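Probable cobalt-precorrin-6B C(15)-methyltransferase (decarboxylating) (Methanothermobacter thermautotrophicus, PDB 1L3I) probably methylates C-15 of cobalt-precorrin-6B and then decarboxylates C-12, using S-adenosyl-L-methionine to give cobalt-precorrin-7 in anaerobic adenosylcobalamin biosynthesis. Local coordinates at residues P31-C42 with L51-D62. Sequence-based numbering, arbitrary orientation.
Sequences PGKNDVAVDVGC and LAGRVRRVYAID. With SAH (S-adenosyl-L-homocysteine), chain G.
Ala37 and Asp39 bond through their backbone to Arg57, Tyr59 and Ile61, pairing strands 36-40 and 57-62 in parallel. The straightest bond runs from Ile61 N to Asp39 O (3.0 Å, 175°). At the C-terminal end Ile61 O accepts two donors, Gly41 N at 2.7 Å and Cys42 N, from opposite faces of its carbonyl plane. At the other end Arg56 NH2 bonds Asn34 O at 2.7 Å from above the carbonyl plane.

The strands and helix 46-52 form the first beta-alpha-beta unit of the Rossmann-like methyltransferase fold. Asp62, ending the second strand, binds the ribose of S-adenosyl-L-homocysteine: O2' donates to OD1 (2.8 Å) and O3' to OD2 (2.6 Å). Gly43 N and Asn64 N also bond this carboxylate. With an alanine here, both ribose hydroxyls would probably lose their acceptors, and Gly43 N and Asn64 N their carboxylate partner.

Apolar contacts lie on both faces of the strand pair. On one, Val36 CG1 meets the edge of the Tyr59 ring at CE1, 3.7 Å away. Val38 chi1 of 63° sets CG1 between N and the carbonyl carbon and turns CG2 anti to N, where it meets Ile61 CD1 at 3.8 Å. On the other, Ala37 CB faces Leu51 CD1, and Cys42 SG lies 3.8 Å from Ala60 CB.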
# COMPACT_ATOMS: atom_id res chain seq x y z
N PRO A 31 18.31 14.35 -13.97
CA PRO A 31 18.42 15.29 -15.09
C PRO A 31 19.60 16.25 -14.99
O PRO A 31 19.80 16.90 -13.97
CB PRO A 31 17.09 16.06 -15.02
CG PRO A 31 16.18 15.12 -14.29
CD PRO A 31 17.07 14.58 -13.22
N GLY A 32 20.36 16.34 -16.08
CA GLY A 32 21.50 17.24 -16.15
C GLY A 32 21.26 18.26 -17.24
O GLY A 32 20.64 17.95 -18.26
N LYS A 33 21.79 19.47 -17.06
CA LYS A 33 21.61 20.52 -18.04
C LYS A 33 22.15 20.25 -19.44
O LYS A 33 21.81 20.96 -20.38
CB LYS A 33 22.16 21.83 -17.50
CG LYS A 33 21.28 22.46 -16.42
CD LYS A 33 21.87 23.80 -16.00
CE LYS A 33 20.91 24.59 -15.09
NZ LYS A 33 21.32 26.03 -15.07
N ASN A 34 22.98 19.24 -19.59
CA ASN A 34 23.54 18.90 -20.90
C ASN A 34 22.98 17.58 -21.41
O ASN A 34 23.52 16.98 -22.34
CB ASN A 34 25.07 18.77 -20.84
CG ASN A 34 25.74 20.07 -20.43
OD1 ASN A 34 25.17 21.16 -20.56
ND2 ASN A 34 26.96 19.96 -19.90
N ASP A 35 21.90 17.12 -20.77
CA ASP A 35 21.27 15.87 -21.16
C ASP A 35 20.24 16.05 -22.24
O ASP A 35 19.57 17.09 -22.32
CB ASP A 35 20.62 15.20 -19.94
CG ASP A 35 21.62 14.51 -19.04
OD1 ASP A 35 22.71 14.16 -19.53
OD2 ASP A 35 21.31 14.31 -17.83
N VAL A 36 20.10 15.01 -23.05
CA VAL A 36 19.13 14.98 -24.14
C VAL A 36 18.16 13.89 -23.68
O VAL A 36 18.58 12.76 -23.44
CB VAL A 36 19.78 14.57 -25.48
CG1 VAL A 36 18.71 14.44 -26.57
CG2 VAL A 36 20.83 15.58 -25.88
N ALA A 37 16.89 14.22 -23.53
CA ALA A 37 15.93 13.25 -23.07
C ALA A 37 14.81 13.02 -24.04
O ALA A 37 14.53 13.87 -24.89
CB ALA A 37 15.36 13.71 -21.73
N VAL A 38 14.18 11.85 -23.94
CA VAL A 38 13.02 11.53 -24.78
C VAL A 38 11.92 11.03 -23.86
O VAL A 38 12.17 10.24 -22.95
CB VAL A 38 13.34 10.47 -25.89
CG1 VAL A 38 13.74 9.15 -25.29
CG2 VAL A 38 12.13 10.28 -26.78
N ASP A 39 10.72 11.56 -24.05
CA ASP A 39 9.56 11.16 -23.27
C ASP A 39 8.62 10.45 -24.23
O ASP A 39 7.93 11.09 -25.03
CB ASP A 39 8.88 12.38 -22.63
CG ASP A 39 7.69 12.01 -21.75
OD1 ASP A 39 7.57 10.84 -21.33
OD2 ASP A 39 6.85 12.88 -21.48
N VAL A 40 8.65 9.12 -24.21
CA VAL A 40 7.81 8.31 -25.08
C VAL A 40 6.40 8.24 -24.49
O VAL A 40 6.19 7.64 -23.42
CB VAL A 40 8.40 6.89 -25.25
CG1 VAL A 40 7.53 6.05 -26.16
CG2 VAL A 40 9.81 6.97 -25.80
N GLY A 41 5.44 8.85 -25.19
CA GLY A 41 4.07 8.85 -24.71
C GLY A 41 3.95 9.98 -23.71
O GLY A 41 3.71 9.74 -22.53
N CYS A 42 4.09 11.20 -24.18
CA CYS A 42 4.03 12.35 -23.28
C CYS A 42 2.68 12.67 -22.64
O CYS A 42 2.64 13.38 -21.64
CB CYS A 42 4.63 13.60 -23.93
SG CYS A 42 3.86 14.16 -25.44
N LEU A 51 11.12 17.56 -17.24
CA LEU A 51 12.37 17.37 -17.98
C LEU A 51 12.74 18.66 -18.71
O LEU A 51 13.93 19.02 -18.76
CB LEU A 51 12.23 16.24 -19.00
CG LEU A 51 12.22 14.82 -18.46
CD1 LEU A 51 11.90 13.88 -19.61
CD2 LEU A 51 13.57 14.50 -17.82
N ALA A 52 11.74 19.35 -19.25
CA ALA A 52 11.94 20.60 -19.98
C ALA A 52 12.79 21.61 -19.19
O ALA A 52 13.74 22.19 -19.73
CB ALA A 52 10.60 21.21 -20.36
N GLY A 53 12.46 21.79 -17.92
CA GLY A 53 13.20 22.74 -17.11
C GLY A 53 14.50 22.24 -16.51
O GLY A 53 15.10 22.96 -15.73
N ARG A 54 14.95 21.04 -16.88
CA ARG A 54 16.18 20.51 -16.30
C ARG A 54 17.24 20.01 -17.27
O ARG A 54 18.42 19.90 -16.90
CB ARG A 54 15.86 19.40 -15.29
CG ARG A 54 15.01 19.89 -14.14
CD ARG A 54 14.72 18.81 -13.16
NE ARG A 54 13.65 19.23 -12.27
CZ ARG A 54 13.17 18.50 -11.27
NH1 ARG A 54 13.65 17.29 -11.04
NH2 ARG A 54 12.24 19.02 -10.48
N VAL A 55 16.83 19.69 -18.49
CA VAL A 55 17.78 19.19 -19.48
C VAL A 55 17.96 20.16 -20.65
O VAL A 55 17.31 21.21 -20.72
CB VAL A 55 17.41 17.75 -19.97
CG1 VAL A 55 17.33 16.80 -18.81
CG2 VAL A 55 16.10 17.76 -20.73
N ARG A 56 18.85 19.79 -21.57
CA ARG A 56 19.13 20.63 -22.74
C ARG A 56 18.04 20.54 -23.80
O ARG A 56 17.51 21.56 -24.22
CB ARG A 56 20.51 20.25 -23.32
CG ARG A 56 20.96 21.05 -24.56
CD ARG A 56 22.43 20.81 -24.89
NE ARG A 56 22.83 19.42 -24.62
CZ ARG A 56 23.71 18.72 -25.32
NH1 ARG A 56 24.33 19.25 -26.37
NH2 ARG A 56 23.99 17.46 -24.97
N ARG A 57 17.69 19.32 -24.21
CA ARG A 57 16.67 19.12 -25.23
C ARG A 57 15.79 17.91 -24.86
O ARG A 57 16.31 16.88 -24.41
CB ARG A 57 17.33 18.91 -26.60
CG ARG A 57 16.42 18.48 -27.75
CD ARG A 57 15.38 19.53 -28.16
NE ARG A 57 15.97 20.72 -28.80
CZ ARG A 57 15.30 21.84 -29.11
NH1 ARG A 57 14.00 21.95 -28.85
NH2 ARG A 57 15.93 22.86 -29.67
N VAL A 58 14.48 18.07 -25.01
CA VAL A 58 13.54 16.99 -24.72
C VAL A 58 12.77 16.71 -25.98
O VAL A 58 12.37 17.63 -26.69
CB VAL A 58 12.50 17.39 -23.61
CG1 VAL A 58 11.61 16.21 -23.28
CG2 VAL A 58 13.18 17.87 -22.36
N TYR A 59 12.60 15.43 -26.30
CA TYR A 59 11.82 14.99 -27.45
C TYR A 59 10.57 14.31 -26.89
O TYR A 59 10.67 13.24 -26.28
CB TYR A 59 12.63 13.99 -28.28
CG TYR A 59 13.79 14.60 -28.99
CD1 TYR A 59 15.05 14.65 -28.39
CD2 TYR A 59 13.64 15.19 -30.25
CE1 TYR A 59 16.12 15.29 -29.01
CE2 TYR A 59 14.70 15.82 -30.89
CZ TYR A 59 15.94 15.87 -30.26
OH TYR A 59 16.98 16.51 -30.88
N ALA A 60 9.41 14.94 -27.04
CA ALA A 60 8.14 14.40 -26.53
C ALA A 60 7.33 13.77 -27.67
O ALA A 60 6.89 14.45 -28.59
CB ALA A 60 7.35 15.50 -25.85
N ILE A 61 7.10 12.47 -27.56
CA ILE A 61 6.39 11.72 -28.59
C ILE A 61 5.02 11.24 -28.12
O ILE A 61 4.86 10.88 -26.94
CB ILE A 61 7.20 10.46 -28.95
CG1 ILE A 61 8.61 10.83 -29.39
CG2 ILE A 61 6.50 9.64 -29.99
CD1 ILE A 61 9.55 9.65 -29.46
N ASP A 62 4.06 11.19 -29.04
CA ASP A 62 2.72 10.68 -28.75
C ASP A 62 1.90 10.39 -30.02
O ASP A 62 1.93 11.16 -30.97
CB ASP A 62 1.94 11.62 -27.84
CG ASP A 62 0.95 10.88 -26.96
OD1 ASP A 62 0.01 10.26 -27.51
OD2 ASP A 62 1.13 10.90 -25.72
N SAH G . 3.21 10.60 -18.34
CA SAH G . 2.21 11.47 -18.96
CB SAH G . 0.93 10.69 -19.35
CG SAH G . 1.20 9.56 -20.39
SD SAH G . -0.22 8.61 -20.94
C SAH G . 1.87 12.59 -17.98
O SAH G . 2.47 12.60 -16.89
OXT SAH G . 1.03 13.45 -18.32
C5' SAH G . 0.51 7.49 -22.11
C4' SAH G . 0.65 8.08 -23.47
O4' SAH G . 1.23 7.02 -24.26
C3' SAH G . -0.72 8.50 -24.20
O3' SAH G . -0.93 9.91 -24.52
C2' SAH G . -0.65 7.56 -25.43
O2' SAH G . -1.32 7.98 -26.63
C1' SAH G . 0.84 7.35 -25.56
N9 SAH G . 1.34 6.21 -26.32
C8 SAH G . 1.08 4.83 -26.08
N7 SAH G . 1.71 4.08 -26.94
C5 SAH G . 2.40 4.97 -27.79
C6 SAH G . 3.25 4.79 -28.89
N6 SAH G . 3.56 3.57 -29.36
N1 SAH G . 3.79 5.88 -29.51
C2 SAH G . 3.48 7.08 -29.04
N3 SAH G . 2.70 7.38 -28.01
C4 SAH G . 2.19 6.28 -27.42